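Local coordinates for cell wall mannoprotein 1 (Neosartorya fumigata, PDB 5J5L) that binds arachidonic acid in a pocket of its all-helical fold and is probably a constitutive, antigenic component of the fungal cell wall, at residues S46-A51 against D115-A120. Numbering follows the deposited sequence.
Sequences SDIDQA and DALSGA
The forked end of L117 straddles the methyl of A51, and this is where the two helices pack most tightly. CD1 does the closest touching, 3.6 Å from A51 CB and 3.7 Å from the carbonyl carbon of A51, while CD2 lies 4.1 Å from the same methyl. A small residue suits position 51 because its single carbon leaves a shallow surface for the leucine to settle on; here the CA atoms of A51 and L117 approach to 6.7 Å. Leucine suits position 117 because it is long enough to cross the gap and forked enough to touch A51 and I48 at once: chi1 of 173° sends CG toward the other helix, and the second torsion spreads the two methyls over A51.

One turn earlier, I48 makes a looser contact. Its CG2 branch comes no nearer than 4.2 Å to CB and CD2 of L117, and the two side chains cross at about a right angle. The I48 side chain also lines the arachidonic acid pocket and touches the bound lipid.

Polar S46 and Q50 suit the solvent side and take no part. At the partly exposed edge, D49 starts out away from segment 115-120, yet its carboxylate bends back, and OD2 forms a salt bridge with K113 NZ that ties the same two helices together.

The contact thus joins helix 31-56 to helix 100-124 within the buried core of a helical bundle. Helix 3-26 covers it, I13 reaching A51 and L10 reaching L117, while helix 127-150 packs behind helix 100-124, with I133 against S118 and T137 hydrogen-bonded to the serine hydroxyl.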
# COMPACT_ATOMS: atom_id res chain seq x y z
N SER A 46 -3.82 -8.19 -3.79
CA SER A 46 -4.53 -8.41 -5.05
C SER A 46 -4.94 -7.08 -5.68
O SER A 46 -4.83 -6.90 -6.89
CB SER A 46 -5.77 -9.27 -4.79
OG SER A 46 -6.42 -9.61 -6.00
N ASP A 47 -5.46 -6.19 -4.85
CA ASP A 47 -5.93 -4.88 -5.32
C ASP A 47 -4.79 -4.00 -5.83
O ASP A 47 -4.98 -3.26 -6.81
CB ASP A 47 -6.75 -4.19 -4.21
CG ASP A 47 -8.10 -4.90 -3.94
OD1 ASP A 47 -8.60 -5.63 -4.82
OD2 ASP A 47 -8.67 -4.73 -2.83
N ILE A 48 -3.63 -4.08 -5.20
CA ILE A 48 -2.46 -3.34 -5.68
C ILE A 48 -2.04 -3.90 -7.04
O ILE A 48 -1.80 -3.14 -7.97
CB ILE A 48 -1.28 -3.40 -4.68
CG1 ILE A 48 -1.61 -2.63 -3.38
CG2 ILE A 48 -0.01 -2.83 -5.31
CD1 ILE A 48 -0.71 -2.94 -2.21
N ASP A 49 -1.97 -5.22 -7.14
CA ASP A 49 -1.60 -5.88 -8.39
C ASP A 49 -2.61 -5.56 -9.50
O ASP A 49 -2.22 -5.38 -10.66
CB ASP A 49 -1.46 -7.39 -8.21
CG ASP A 49 -0.19 -7.77 -7.44
OD1 ASP A 49 0.70 -6.91 -7.26
OD2 ASP A 49 -0.09 -8.94 -7.02
N GLN A 50 -3.90 -5.44 -9.14
CA GLN A 50 -4.92 -5.06 -10.13
C GLN A 50 -4.68 -3.65 -10.65
O GLN A 50 -4.76 -3.41 -11.86
CB GLN A 50 -6.33 -5.18 -9.53
CG GLN A 50 -7.45 -4.78 -10.49
CD GLN A 50 -7.54 -5.69 -11.69
OE1 GLN A 50 -7.33 -5.26 -12.83
NE2 GLN A 50 -7.84 -6.96 -11.46
N ALA A 51 -4.39 -2.72 -9.74
CA ALA A 51 -4.06 -1.34 -10.11
C ALA A 51 -2.85 -1.28 -11.05
O ALA A 51 -2.87 -0.56 -12.06
CB ALA A 51 -3.81 -0.49 -8.87
N ASP A 115 5.81 -0.69 -5.01
CA ASP A 115 6.86 -0.13 -5.87
C ASP A 115 6.54 -0.35 -7.36
O ASP A 115 6.76 0.54 -8.19
CB ASP A 115 8.22 -0.73 -5.51
CG ASP A 115 8.76 -0.22 -4.19
OD1 ASP A 115 8.17 0.74 -3.65
OD2 ASP A 115 9.76 -0.77 -3.68
N ALA A 116 6.02 -1.54 -7.69
CA ALA A 116 5.66 -1.85 -9.07
C ALA A 116 4.52 -0.94 -9.54
O ALA A 116 4.52 -0.48 -10.69
CB ALA A 116 5.26 -3.31 -9.22
N LEU A 117 3.54 -0.74 -8.66
CA LEU A 117 2.42 0.14 -8.96
C LEU A 117 2.92 1.56 -9.24
O LEU A 117 2.54 2.19 -10.24
CB LEU A 117 1.38 0.16 -7.83
CG LEU A 117 0.24 1.17 -7.97
CD1 LEU A 117 -0.52 1.01 -9.28
CD2 LEU A 117 -0.68 1.05 -6.76
N SER A 118 3.78 2.05 -8.35
CA SER A 118 4.31 3.41 -8.52
C SER A 118 5.05 3.55 -9.83
O SER A 118 4.89 4.55 -10.56
CB SER A 118 5.22 3.79 -7.37
OG SER A 118 5.84 5.03 -7.65
N GLY A 119 5.88 2.55 -10.14
CA GLY A 119 6.60 2.54 -11.41
C GLY A 119 5.69 2.61 -12.63
O GLY A 119 5.99 3.34 -13.60
N ALA A 120 4.60 1.85 -12.59
CA ALA A 120 3.63 1.82 -13.68
C ALA A 120 2.89 3.16 -13.83
O ALA A 120 2.61 3.60 -14.95
CB ALA A 120 2.65 0.67 -13.49